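Local atomic coordinates of hydrazine synthase alpha subunit (Candidatus Kuenenia stuttgartiensis, PDB entry 5C2V), a protein that catalyses, as part of the hydrazine synthase complex of anammox bacteria, the condensation of hydroxylamine with ammonia to hydrazine, using heme c as cofactor. Residues D458-R463 against G603-V608; I105-I110 against P128-A133; E178-Y183 against A499-G504; G335-P340 against K367-D372. One frame throughout, in Å; residues are numbered along the deposited sequence.

Contact 1. Residues D458-R463 against G603-V608; sequences DIKAVR and GNYKGV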
loop_
_atom_site.group_PDB
_atom_site.type_symbol
_atom_site.label_atom_id
_atom_site.label_comp_id
_atom_site.label_asym_id
_atom_site.label_seq_id
_atom_site.Cartn_x
_atom_site.Cartn_y
_atom_site.Cartn_z
ATOM N N ASP D 458 23.684 18.608 -10.569
ATOM C CA ASP D 458 23.764 17.156 -10.441
ATOM C C ASP D 458 23.049 16.477 -11.599
ATOM O O ASP D 458 23.425 15.381 -12.014
ATOM C CB ASP D 458 23.171 16.691 -9.109
ATOM C CG ASP D 458 24.000 17.124 -7.918
ATOM O OD1 ASP D 458 25.238 17.208 -8.053
ATOM O OD2 ASP D 458 23.412 17.381 -6.847
ATOM N N ILE D 459 22.020 17.134 -12.125
ATOM C CA ILE D 459 21.306 16.600 -13.275
ATOM C C ILE D 459 21.905 17.178 -14.550
ATOM O O ILE D 459 21.733 18.358 -14.854
ATOM C CB ILE D 459 19.802 16.923 -13.208
ATOM C CG1 ILE D 459 19.186 16.327 -11.941
ATOM C CG2 ILE D 459 19.088 16.406 -14.448
ATOM C CD1 ILE D 459 19.326 14.822 -11.841
ATOM N N LYS D 460 22.612 16.331 -15.288
ATOM C CA LYS D 460 23.308 16.753 -16.497
ATOM C C LYS D 460 22.399 16.793 -17.719
ATOM O O LYS D 460 22.470 17.718 -18.527
ATOM C CB LYS D 460 24.498 15.834 -16.764
ATOM C CG LYS D 460 25.540 15.848 -15.662
ATOM C CD LYS D 460 25.967 17.264 -15.318
ATOM C CE LYS D 460 27.118 17.266 -14.328
ATOM N NZ LYS D 460 27.424 18.639 -13.841
ATOM N N ALA D 461 21.549 15.781 -17.852
ATOM C CA ALA D 461 20.702 15.657 -19.031
ATOM C C ALA D 461 19.387 14.954 -18.719
ATOM O O ALA D 461 19.102 14.614 -17.572
ATOM C CB ALA D 461 21.445 14.916 -20.133
ATOM N N VAL D 462 18.588 14.750 -19.761
ATOM C CA VAL D 462 17.331 14.026 -19.657
ATOM C C VAL D 462 17.171 13.071 -20.833
ATOM O O VAL D 462 17.531 13.395 -21.973
ATOM C CB VAL D 462 16.108 14.976 -19.605
ATOM C CG1 VAL D 462 16.075 15.743 -18.293
ATOM C CG2 VAL D 462 16.105 15.927 -20.794
ATOM N N ARG D 463 16.640 11.887 -20.539
ATOM C CA ARG D 463 16.318 10.907 -21.565
ATOM C C ARG D 463 14.832 10.965 -21.896
ATOM O O ARG D 463 13.984 10.940 -21.005
ATOM C CB ARG D 463 16.701 9.494 -21.117
ATOM C CG ARG D 463 16.319 8.415 -22.123
ATOM C CD ARG D 463 16.640 7.015 -21.622
ATOM N NE ARG D 463 18.073 6.798 -21.444
ATOM C CZ ARG D 463 18.670 6.693 -20.261
ATOM N NH1 ARG D 463 17.956 6.778 -19.147
ATOM N NH2 ARG D 463 19.981 6.497 -20.193
ATOM N N GLY D 603 34.140 8.100 -17.875
ATOM C CA GLY D 603 32.809 7.558 -18.077
ATOM C C GLY D 603 31.736 8.541 -17.655
ATOM O O GLY D 603 30.543 8.240 -17.710
ATOM N N ASN D 604 32.168 9.720 -17.219
ATOM C CA ASN D 604 31.257 10.791 -16.826
ATOM C C ASN D 604 30.708 11.542 -18.036
ATOM O O ASN D 604 31.329 11.552 -19.097
ATOM C CB ASN D 604 31.958 11.761 -15.877
ATOM C CG ASN D 604 32.436 11.086 -14.608
ATOM O OD1 ASN D 604 31.822 10.132 -14.130
ATOM N ND2 ASN D 604 33.540 11.576 -14.056
ATOM N N TYR D 605 29.545 12.166 -17.872
ATOM C CA TYR D 605 28.883 12.856 -18.976
ATOM C C TYR D 605 29.733 14.000 -19.525
ATOM O O TYR D 605 30.040 14.957 -18.813
ATOM C CB TYR D 605 27.523 13.375 -18.490
ATOM C CG TYR D 605 26.843 14.417 -19.354
ATOM C CD1 TYR D 605 27.041 15.775 -19.127
ATOM C CD2 TYR D 605 25.967 14.045 -20.364
ATOM C CE1 TYR D 605 26.411 16.730 -19.900
ATOM C CE2 TYR D 605 25.328 14.995 -21.143
ATOM C CZ TYR D 605 25.555 16.336 -20.905
ATOM O OH TYR D 605 24.925 17.285 -21.677
ATOM N N LYS D 606 30.113 13.892 -20.796
ATOM C CA LYS D 606 30.737 14.999 -21.517
ATOM C C LYS D 606 29.697 15.908 -22.166
ATOM O O LYS D 606 29.809 17.132 -22.109
ATOM C CB LYS D 606 31.713 14.476 -22.573
ATOM C CG LYS D 606 32.449 15.564 -23.332
ATOM C CD LYS D 606 33.451 14.968 -24.306
ATOM C CE LYS D 606 34.489 14.131 -23.576
ATOM N NZ LYS D 606 35.476 13.523 -24.510
ATOM N N GLY D 607 28.686 15.300 -22.784
ATOM C CA GLY D 607 27.682 16.066 -23.508
ATOM C C GLY D 607 26.719 15.247 -24.350
ATOM O O GLY D 607 26.551 14.047 -24.137
ATOM N N VAL D 608 26.082 15.909 -25.314
ATOM C CA VAL D 608 25.109 15.267 -26.198
ATOM C C VAL D 608 25.648 15.172 -27.624
ATOM O O VAL D 608 26.465 15.993 -28.041
ATOM C CB VAL D 608 23.769 16.027 -26.213
ATOM C CG1 VAL D 608 23.048 15.862 -24.884
ATOM C CG2 VAL D 608 23.992 17.498 -26.530
#
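Tyr605 opens the second strand of the small antiparallel hairpin 596-599/605-609, and from there its ring packs on Lys460 and Ala461, where strand 461-467 of the middle-domain sheet begins. This is a CH-pi contact: Lys460 CB stands over one face of the phenol, 3.8 Å from the centroid of the Tyr605 ring and 24° off its normal. The methylene leans toward the CD1 side, and the nearest pair is Lys460 CB with Tyr605 CD1 at 3.5 Å. Further along the side chain, Lys460 CG passes Tyr605 CD1 at 3.8 Å; the lysine then bends at chi2 and carries NZ off from the tyrosine. Lys460 NZ is hydrogen-bonded to the carbonyl of Gly457, so the aliphatic root of the lysine makes the contact while its charged end serves its own loop. The hairpin carries a classic beta bulge in which Lys606 and Gly607 both face Lys598. Gly607 N lies 3.6 Å from the plane of the Tyr605 ring, on the face opposite Lys460. With CG anti to the backbone N (chi1 164°), the phenol extends toward the sheet, and its CE2 meets Ala461 CB obliquely at 4.0 Å. Leu597 on the partner strand of the hairpin and Tyr510 on strand 503-510 also touch Tyr605.

Contact 2. Residues I105-I110 against P128-A133; sequences IWEMNI and PIYYAA
Pro128 and Ile105 bury the most surface here, and they meet purely through apolar carbons. The isoleucine sends two branches to the pyrrolidine ring: Ile105 CD1 lies 3.9 Å from Pro128 CB, and Ile105 CG2 reaches the same Pro128 CB at an equal 3.9 Å. CD1 lies along the ring beside CG and CD, the two side chains running past one another with opposite senses. Two residues further on in each strand, Tyr130 takes up the contact with its hydroxyl. Tyr130 OH donates a weak hydrogen bond to Glu107 OE1 over 3.3 Å, with the carboxylate oxygen at the edge of the ring, near its plane. The carboxylate itself is turned 56° from the phenol. Glu107 holds CG between its backbone N and carbonyl carbon (chi1 44°) and is extended beyond, which brings OE1 to the hydroxyl. Glu107 CB lies 3.6 Å from Tyr130 OH. Lys90 is the main partner of Glu107 OE1, through a salt bridge; the tyrosine is a second, weaker one. Strand 103-109 is the third of four antiparallel strands, flanked by 90-97 and 116-117, while 124-131 opens the next sheet and pairs with 154-171, consistent with successive blades of the six-bladed beta-propeller. Tyr130 thus packs between neighbouring blades, touching Lys90 and Ala92 on one and Ile166 on the other, and meeting the ring of Tyr85 edge-to-face.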
loop_
_atom_site.group_PDB
_atom_site.type_symbol
_atom_site.label_atom_id
_atom_site.label_comp_id
_atom_site.label_asym_id
_atom_site.label_seq_id
_atom_site.Cartn_x
_atom_site.Cartn_y
_atom_site.Cartn_z
ATOM N N ILE D 105 -20.602 6.669 -34.106
ATOM C CA ILE D 105 -21.299 7.806 -33.518
ATOM C C ILE D 105 -22.441 8.252 -34.425
ATOM O O ILE D 105 -22.262 8.414 -35.631
ATOM C CB ILE D 105 -20.344 8.992 -33.270
ATOM C CG1 ILE D 105 -19.185 8.565 -32.367
ATOM C CG2 ILE D 105 -21.093 10.165 -32.655
ATOM C CD1 ILE D 105 -19.615 8.147 -30.978
ATOM N N TRP D 106 -23.617 8.435 -33.837
ATOM C CA TRP D 106 -24.793 8.865 -34.580
ATOM C C TRP D 106 -25.478 10.008 -33.843
ATOM O O TRP D 106 -25.169 10.274 -32.684
ATOM C CB TRP D 106 -25.773 7.704 -34.771
ATOM C CG TRP D 106 -25.168 6.467 -35.373
ATOM C CD1 TRP D 106 -24.332 5.579 -34.759
ATOM C CD2 TRP D 106 -25.376 5.968 -36.700
ATOM N NE1 TRP D 106 -23.995 4.568 -35.625
ATOM C CE2 TRP D 106 -24.624 4.783 -36.823
ATOM C CE3 TRP D 106 -26.119 6.412 -37.798
ATOM C CZ2 TRP D 106 -24.594 4.036 -37.999
ATOM C CZ3 TRP D 106 -26.089 5.668 -38.964
ATOM C CH2 TRP D 106 -25.331 4.494 -39.055
ATOM N N GLU D 107 -26.400 10.689 -34.515
ATOM C CA GLU D 107 -27.242 11.676 -33.847
ATOM C C GLU D 107 -28.623 11.718 -34.483
ATOM O O GLU D 107 -28.775 11.468 -35.680
ATOM C CB GLU D 107 -26.606 13.070 -33.881
ATOM C CG GLU D 107 -26.011 13.486 -35.215
ATOM C CD GLU D 107 -25.718 14.976 -35.269
ATOM O OE1 GLU D 107 -26.493 15.753 -34.675
ATOM O OE2 GLU D 107 -24.715 15.375 -35.894
ATOM N N MET D 108 -29.632 12.029 -33.675
ATOM C CA MET D 108 -31.000 12.111 -34.171
ATOM C C MET D 108 -31.849 13.035 -33.306
ATOM O O MET D 108 -31.493 13.337 -32.169
ATOM C CB MET D 108 -31.639 10.723 -34.228
ATOM C CG MET D 108 -32.050 10.171 -32.872
ATOM S SD MET D 108 -33.159 8.753 -32.989
ATOM C CE MET D 108 -32.128 7.580 -33.865
ATOM N N ASN D 109 -32.974 13.479 -33.854
ATOM C CA ASN D 109 -33.896 14.339 -33.125
ATOM C C ASN D 109 -34.590 13.591 -31.994
ATOM O O ASN D 109 -34.644 12.361 -31.992
ATOM C CB ASN D 109 -34.935 14.936 -34.075
ATOM C CG ASN D 109 -34.307 15.752 -35.187
ATOM O OD1 ASN D 109 -33.274 16.394 -34.993
ATOM N ND2 ASN D 109 -34.927 15.731 -36.360
ATOM N N ILE D 110 -35.114 14.342 -31.030
ATOM C CA ILE D 110 -35.776 13.760 -29.868
ATOM C C ILE D 110 -37.045 12.998 -30.264
ATOM O O ILE D 110 -37.468 12.076 -29.566
ATOM C CB ILE D 110 -36.121 14.852 -28.822
ATOM C CG1 ILE D 110 -36.619 14.226 -27.516
ATOM C CG2 ILE D 110 -37.133 15.846 -29.383
ATOM C CD1 ILE D 110 -37.000 15.240 -26.458
ATOM N N PRO D 128 -20.240 10.018 -26.951
ATOM C CA PRO D 128 -20.106 11.328 -27.596
ATOM C C PRO D 128 -20.708 12.455 -26.758
ATOM O O PRO D 128 -21.707 12.238 -26.074
ATOM C CB PRO D 128 -20.877 11.146 -28.902
ATOM C CG PRO D 128 -21.954 10.182 -28.546
ATOM C CD PRO D 128 -21.370 9.250 -27.509
ATOM N N ILE D 129 -20.105 13.638 -26.813
ATOM C CA ILE D 129 -20.671 14.823 -26.174
ATOM C C ILE D 129 -20.546 16.030 -27.094
ATOM O O ILE D 129 -19.681 16.066 -27.973
ATOM C CB ILE D 129 -19.986 15.153 -24.827
ATOM C CG1 ILE D 129 -18.489 15.392 -25.030
ATOM C CG2 ILE D 129 -20.235 14.053 -23.802
ATOM C CD1 ILE D 129 -17.773 15.869 -23.787
ATOM N N TYR D 130 -21.412 17.017 -26.889
ATOM C CA TYR D 130 -21.354 18.246 -27.666
ATOM C C TYR D 130 -20.516 19.296 -26.954
ATOM O O TYR D 130 -20.698 19.555 -25.765
ATOM C CB TYR D 130 -22.758 18.792 -27.933
ATOM C CG TYR D 130 -23.587 17.934 -28.861
ATOM C CD1 TYR D 130 -23.248 17.798 -30.201
ATOM C CD2 TYR D 130 -24.714 17.269 -28.400
ATOM C CE1 TYR D 130 -24.004 17.018 -31.054
ATOM C CE2 TYR D 130 -25.479 16.486 -29.246
ATOM C CZ TYR D 130 -25.119 16.365 -30.572
ATOM O OH TYR D 130 -25.874 15.588 -31.419
ATOM N N TYR D 131 -19.584 19.883 -27.691
ATOM C CA TYR D 131 -18.792 20.993 -27.191
ATOM C C TYR D 131 -18.978 22.160 -28.137
ATOM O O TYR D 131 -18.621 22.072 -29.307
ATOM C CB TYR D 131 -17.317 20.614 -27.084
ATOM C CG TYR D 131 -16.448 21.699 -26.494
ATOM C CD1 TYR D 131 -16.584 22.074 -25.164
ATOM C CD2 TYR D 131 -15.490 22.345 -27.264
ATOM C CE1 TYR D 131 -15.791 23.064 -24.617
ATOM C CE2 TYR D 131 -14.692 23.336 -26.725
ATOM C CZ TYR D 131 -14.847 23.690 -25.402
ATOM O OH TYR D 131 -14.056 24.674 -24.856
ATOM N N ALA D 132 -19.512 23.266 -27.643
ATOM C CA ALA D 132 -19.874 24.327 -28.559
ATOM C C ALA D 132 -18.688 25.261 -28.740
ATOM O O ALA D 132 -18.333 26.032 -27.848
ATOM C CB ALA D 132 -21.086 25.069 -28.044
ATOM N N ALA D 133 -18.090 25.178 -29.924
ATOM C CA ALA D 133 -16.868 25.902 -30.242
ATOM C C ALA D 133 -17.129 26.892 -31.362
ATOM O O ALA D 133 -17.324 26.504 -32.513
ATOM C CB ALA D 133 -15.763 24.933 -30.632
#

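Contact 3. Residues E178-Y183 against A499-G504; sequences EFHNPY and AFQQRG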
loop_
_atom_site.group_PDB
_atom_site.type_symbol
_atom_site.label_atom_id
_atom_site.label_comp_id
_atom_site.label_asym_id
_atom_site.label_seq_id
_atom_site.Cartn_x
_atom_site.Cartn_y
_atom_site.Cartn_z
ATOM N N GLU D 178 -1.962 -1.591 -22.317
ATOM C CA GLU D 178 -0.856 -2.004 -21.463
ATOM C C GLU D 178 -1.202 -3.232 -20.616
ATOM O O GLU D 178 -0.317 -3.879 -20.057
ATOM C CB GLU D 178 -0.427 -0.831 -20.580
ATOM C CG GLU D 178 0.128 0.340 -21.388
ATOM C CD GLU D 178 0.209 1.630 -20.595
ATOM O OE1 GLU D 178 -0.824 2.058 -20.042
ATOM O OE2 GLU D 178 1.308 2.221 -20.532
ATOM N N PHE D 179 -2.491 -3.548 -20.528
ATOM C CA PHE D 179 -2.948 -4.757 -19.847
ATOM C C PHE D 179 -3.163 -5.905 -20.833
ATOM O O PHE D 179 -3.652 -6.972 -20.458
ATOM C CB PHE D 179 -4.236 -4.482 -19.069
ATOM C CG PHE D 179 -4.046 -3.579 -17.885
ATOM C CD1 PHE D 179 -3.029 -3.815 -16.974
ATOM C CD2 PHE D 179 -4.879 -2.492 -17.685
ATOM C CE1 PHE D 179 -2.852 -2.986 -15.883
ATOM C CE2 PHE D 179 -4.705 -1.657 -16.597
ATOM C CZ PHE D 179 -3.689 -1.904 -15.695
ATOM N N HIS D 180 -2.810 -5.656 -22.092
ATOM C CA HIS D 180 -2.980 -6.609 -23.191
ATOM C C HIS D 180 -4.450 -6.917 -23.471
ATOM O O HIS D 180 -4.780 -7.978 -24.001
ATOM C CB HIS D 180 -2.219 -7.909 -22.914
ATOM C CG HIS D 180 -0.767 -7.709 -22.615
ATOM N ND1 HIS D 180 -0.283 -7.577 -21.332
ATOM C CD2 HIS D 180 0.309 -7.614 -23.433
ATOM C CE1 HIS D 180 1.028 -7.413 -21.371
ATOM N NE2 HIS D 180 1.410 -7.432 -22.637
ATOM N N ASN D 181 -5.330 -5.985 -23.115
ATOM C CA ASN D 181 -6.723 -6.056 -23.538
ATOM C C ASN D 181 -6.802 -5.710 -25.018
ATOM O O ASN D 181 -6.001 -4.917 -25.508
ATOM C CB ASN D 181 -7.599 -5.108 -22.717
ATOM C CG ASN D 181 -7.673 -5.500 -21.256
ATOM O OD1 ASN D 181 -7.375 -4.698 -20.371
ATOM N ND2 ASN D 181 -8.078 -6.737 -20.995
ATOM N N PRO D 182 -7.763 -6.300 -25.745
ATOM C CA PRO D 182 -7.768 -6.013 -27.183
ATOM C C PRO D 182 -8.476 -4.705 -27.530
ATOM O O PRO D 182 -9.299 -4.675 -28.446
ATOM C CB PRO D 182 -8.528 -7.206 -27.760
ATOM C CG PRO D 182 -9.504 -7.558 -26.677
ATOM C CD PRO D 182 -8.797 -7.281 -25.368
ATOM N N TYR D 183 -8.159 -3.641 -26.799
ATOM C CA TYR D 183 -8.606 -2.297 -27.140
ATOM C C TYR D 183 -7.685 -1.247 -26.524
ATOM O O TYR D 183 -7.174 -1.444 -25.423
ATOM C CB TYR D 183 -10.048 -2.078 -26.670
ATOM C CG TYR D 183 -10.295 -2.481 -25.231
ATOM C CD1 TYR D 183 -10.146 -1.566 -24.196
ATOM C CD2 TYR D 183 -10.684 -3.776 -24.909
ATOM C CE1 TYR D 183 -10.374 -1.931 -22.881
ATOM C CE2 TYR D 183 -10.915 -4.149 -23.597
ATOM C CZ TYR D 183 -10.757 -3.222 -22.587
ATOM O OH TYR D 183 -10.985 -3.589 -21.279
ATOM N N ALA D 499 6.768 -5.529 -16.593
ATOM C CA ALA D 499 5.459 -4.957 -16.887
ATOM C C ALA D 499 5.573 -3.848 -17.929
ATOM O O ALA D 499 4.567 -3.337 -18.421
ATOM C CB ALA D 499 4.816 -4.429 -15.616
ATOM N N PHE D 500 6.808 -3.482 -18.258
ATOM C CA PHE D 500 7.066 -2.448 -19.252
ATOM C C PHE D 500 6.921 -3.002 -20.662
ATOM O O PHE D 500 7.607 -3.954 -21.036
ATOM C CB PHE D 500 8.468 -1.860 -19.067
ATOM C CG PHE D 500 8.647 -1.099 -17.783
ATOM C CD1 PHE D 500 8.924 -1.763 -16.600
ATOM C CD2 PHE D 500 8.551 0.283 -17.764
ATOM C CE1 PHE D 500 9.092 -1.065 -15.419
ATOM C CE2 PHE D 500 8.718 0.988 -16.586
ATOM C CZ PHE D 500 8.989 0.312 -15.412
ATOM N N GLN D 501 6.028 -2.405 -21.444
ATOM C CA GLN D 501 5.861 -2.803 -22.835
ATOM C C GLN D 501 6.925 -2.151 -23.714
ATOM O O GLN D 501 7.773 -1.402 -23.227
ATOM C CB GLN D 501 4.461 -2.450 -23.337
ATOM C CG GLN D 501 3.371 -3.361 -22.797
ATOM C CD GLN D 501 1.993 -2.989 -23.305
ATOM O OE1 GLN D 501 1.742 -1.840 -23.667
ATOM N NE2 GLN D 501 1.093 -3.965 -23.341
ATOM N N GLN D 502 6.873 -2.443 -25.010
ATOM C CA GLN D 502 7.894 -1.990 -25.949
ATOM C C GLN D 502 7.957 -0.470 -26.056
ATOM O O GLN D 502 6.931 0.209 -26.104
ATOM C CB GLN D 502 7.644 -2.600 -27.327
ATOM C CG GLN D 502 7.591 -4.115 -27.316
ATOM C CD GLN D 502 7.051 -4.692 -28.608
ATOM O OE1 GLN D 502 5.906 -4.440 -28.980
ATOM N NE2 GLN D 502 7.875 -5.472 -29.298
ATOM N N ARG D 503 9.178 0.051 -26.083
ATOM C CA ARG D 503 9.416 1.485 -26.160
ATOM C C ARG D 503 10.801 1.762 -26.732
ATOM O O ARG D 503 11.624 0.855 -26.853
ATOM C CB ARG D 503 9.257 2.136 -24.786
ATOM C CG ARG D 503 10.039 1.470 -23.673
ATOM C CD ARG D 503 9.456 1.853 -22.327
ATOM N NE ARG D 503 8.100 1.336 -22.167
ATOM C CZ ARG D 503 7.264 1.712 -21.204
ATOM N NH1 ARG D 503 7.642 2.621 -20.315
ATOM N NH2 ARG D 503 6.050 1.186 -21.135
ATOM N N GLY D 504 11.051 3.015 -27.093
ATOM C CA GLY D 504 12.318 3.390 -27.690
ATOM C C GLY D 504 12.726 4.794 -27.300
ATOM O O GLY D 504 11.984 5.498 -26.616
HETATM O O HOH W 1 2.225 -2.400 -19.524
#
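Ala499 and Glu178 meet through a water that joins the middle domain to the N-terminal beta-propeller domain, at the loop linking strands 154-171 and 186-191 of one antiparallel sheet. This water donates to both carbonyls, lying 2.8 Å from Ala499 O and 3.0 Å from Glu178 O. Gln501 is the residue that reaches across directly. Extended beyond CG, it lays its amide against the Glu178 backbone, with Gln501 NE2 3.3 Å from Glu178 CA, and Gln501 OE1 lies 3.5 Å from Glu178 CG. Gln501 NE2 sits 3.5 Å above one face of the His180 ring, displaced toward the rim, with the amide and imidazole planes 78° apart. The same nitrogen is hydrogen-bonded to the carbonyl of Asp177, the loop residue just before Glu178, which fixes the rotation of the amide. Glu178, for its part, directs OE2 to the indole nitrogen of Trp545. Arg503, where strand 503-510 starts, curls back on its own segment: one face of its guanidinium rests on Phe500 CD2, and its NH1 bonds Asn247 and Tyr528. Arg503 NE donates to Gln501 O over 3.0 Å, bent to 143° at the hydrogen and approaching from above the carbonyl plane.

Contact 4. Residues G335-P340 against K367-D372; sequences GLYRSP and KCAAGD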
loop_
_atom_site.group_PDB
_atom_site.type_symbol
_atom_site.label_atom_id
_atom_site.label_comp_id
_atom_site.label_asym_id
_atom_site.label_seq_id
_atom_site.Cartn_x
_atom_site.Cartn_y
_atom_site.Cartn_z
ATOM N N GLY D 335 -26.224 -2.041 -2.439
ATOM C CA GLY D 335 -26.620 -2.024 -3.837
ATOM C C GLY D 335 -25.535 -1.497 -4.759
ATOM O O GLY D 335 -24.523 -0.968 -4.300
ATOM N N LEU D 336 -25.746 -1.644 -6.064
ATOM C CA LEU D 336 -24.784 -1.172 -7.056
ATOM C C LEU D 336 -25.302 0.045 -7.821
ATOM O O LEU D 336 -26.442 0.061 -8.295
ATOM C CB LEU D 336 -24.431 -2.293 -8.039
ATOM C CG LEU D 336 -23.635 -3.471 -7.475
ATOM C CD1 LEU D 336 -23.303 -4.470 -8.574
ATOM C CD2 LEU D 336 -22.368 -2.985 -6.788
ATOM N N TYR D 337 -24.449 1.059 -7.938
ATOM C CA TYR D 337 -24.805 2.305 -8.610
ATOM C C TYR D 337 -24.016 2.500 -9.899
ATOM O O TYR D 337 -22.872 2.058 -10.015
ATOM C CB TYR D 337 -24.569 3.500 -7.682
ATOM C CG TYR D 337 -25.517 3.584 -6.508
ATOM C CD1 TYR D 337 -25.341 2.783 -5.387
ATOM C CD2 TYR D 337 -26.580 4.477 -6.515
ATOM C CE1 TYR D 337 -26.204 2.862 -4.310
ATOM C CE2 TYR D 337 -27.448 4.563 -5.443
ATOM C CZ TYR D 337 -27.254 3.754 -4.343
ATOM O OH TYR D 337 -28.115 3.836 -3.273
ATOM N N ARG D 338 -24.637 3.168 -10.866
ATOM C CA ARG D 338 -23.977 3.514 -12.117
ATOM C C ARG D 338 -24.668 4.704 -12.782
ATOM O O ARG D 338 -25.834 4.997 -12.500
ATOM C CB ARG D 338 -23.958 2.312 -13.068
ATOM C CG ARG D 338 -25.326 1.940 -13.613
ATOM C CD ARG D 338 -25.334 0.580 -14.291
ATOM N NE ARG D 338 -24.474 0.527 -15.467
ATOM C CZ ARG D 338 -24.417 -0.508 -16.300
ATOM N NH1 ARG D 338 -25.176 -1.575 -16.086
ATOM N NH2 ARG D 338 -23.606 -0.476 -17.348
ATOM N N SER D 339 -23.930 5.381 -13.657
ATOM C CA SER D 339 -24.449 6.479 -14.475
ATOM C C SER D 339 -25.207 7.559 -13.699
ATOM O O SER D 339 -26.410 7.731 -13.895
ATOM C CB SER D 339 -25.358 5.913 -15.567
ATOM O OG SER D 339 -24.704 4.885 -16.292
ATOM N N PRO D 340 -24.508 8.293 -12.817
ATOM C CA PRO D 340 -25.165 9.393 -12.102
ATOM C C PRO D 340 -25.350 10.620 -12.994
ATOM O O PRO D 340 -24.481 10.902 -13.818
ATOM C CB PRO D 340 -24.196 9.686 -10.957
ATOM C CG PRO D 340 -22.860 9.334 -11.518
ATOM C CD PRO D 340 -23.085 8.169 -12.451
ATOM N N LYS D 367 -30.361 10.655 2.593
ATOM C CA LYS D 367 -30.283 9.241 2.949
ATOM C C LYS D 367 -28.989 8.570 2.489
ATOM O O LYS D 367 -28.752 7.403 2.803
ATOM C CB LYS D 367 -31.478 8.486 2.365
ATOM C CG LYS D 367 -32.813 8.879 2.966
ATOM C CD LYS D 367 -32.811 8.678 4.471
ATOM C CE LYS D 367 -34.203 8.854 5.050
ATOM N NZ LYS D 367 -35.175 7.911 4.431
ATOM N N CYS D 368 -28.160 9.313 1.759
ATOM C CA CYS D 368 -26.942 8.770 1.153
ATOM C C CYS D 368 -27.221 7.499 0.349
ATOM O O CYS D 368 -26.415 6.569 0.346
ATOM C CB CYS D 368 -25.883 8.486 2.223
ATOM S SG CYS D 368 -25.287 9.946 3.105
ATOM N N ALA D 369 -28.366 7.468 -0.329
ATOM C CA ALA D 369 -28.768 6.300 -1.105
ATOM C C ALA D 369 -29.837 6.655 -2.135
ATOM O O ALA D 369 -30.231 7.815 -2.261
ATOM C CB ALA D 369 -29.272 5.199 -0.183
ATOM N N ALA D 370 -30.306 5.647 -2.863
ATOM C CA ALA D 370 -31.303 5.847 -3.911
ATOM C C ALA D 370 -32.684 6.151 -3.335
ATOM O O ALA D 370 -33.079 5.596 -2.310
ATOM C CB ALA D 370 -31.367 4.624 -4.814
ATOM N N GLY D 371 -33.406 7.044 -4.003
ATOM C CA GLY D 371 -34.743 7.435 -3.591
ATOM C C GLY D 371 -35.850 6.782 -4.399
ATOM O O GLY D 371 -35.740 5.627 -4.813
ATOM N N ASP D 372 -36.925 7.540 -4.608
ATOM C CA ASP D 372 -38.112 7.079 -5.326
ATOM C C ASP D 372 -37.807 6.564 -6.731
ATOM O O ASP D 372 -36.894 7.049 -7.400
ATOM C CB ASP D 372 -39.137 8.212 -5.417
ATOM C CG ASP D 372 -39.360 8.905 -4.088
ATOM O OD1 ASP D 372 -40.238 8.456 -3.321
ATOM O OD2 ASP D 372 -38.658 9.900 -3.811
#
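Tyr337 has its CG anti to its own carbonyl carbon (chi1 -69°) with the ring turned by a chi2 of 78°, and this carries the phenol from strand 336-342 to Ala369 and Ala370 on strand 369-373. Its hydroxyl does most of the touching. Ala370 N gives a weak hydrogen bond to Tyr337 OH, 2.9 Å long and bent to 129°, with the amide nitrogen at the edge of the ring and in its plane. The nearest carbon to the oxygen is Ala369 CA, 3.3 Å from Tyr337 OH, and the methyl Ala369 CB is 3.6 Å from that same Tyr337 OH. The ring adds a little apolar contact where Tyr337 CE2 comes within 4.0 Å of Ala370 CB. The stronger partner of the hydroxyl is the carboxylate of Asp333, so the oxygen is shared between a side chain just before its own strand and a backbone amide. In segment 367-372 the chain enters strand 369-373 through a G1 beta bulge, Cys368 and Ala369 both facing Asn364. The four-stranded antiparallel sheet fits one propeller blade, and Tyr337 reaches across it from first strand to last, over 348-353 and 359-364. Tyr337 also meets the ring of Tyr352 and touches Leu313 on strand 312-317 of the preceding blade, while Leu336 packs on Trp308 of the second copy of this subunit.

Overall arrangement
From the N terminus, contact 2 comes first, closing a short loop that joins one four-stranded sheet to the sheet that follows it. Contact 3 opens next, at 178-183, and stays open for more than 300 residues. Contact 4 is nested inside that span and ties the first and last strands of a single sheet, its centre 27 Å from that of contact 2. Contact 1 then opens at 458-463, before contact 3 closes at 499-504, and itself closes at 603-608, so the two cross. Both reach the middle-domain sheet, where strands 461-467 and 503-510 are neighbours, without touching: contact 3 links it back to the N-terminal domain, contact 1 forward to hairpin 596-599/605-609.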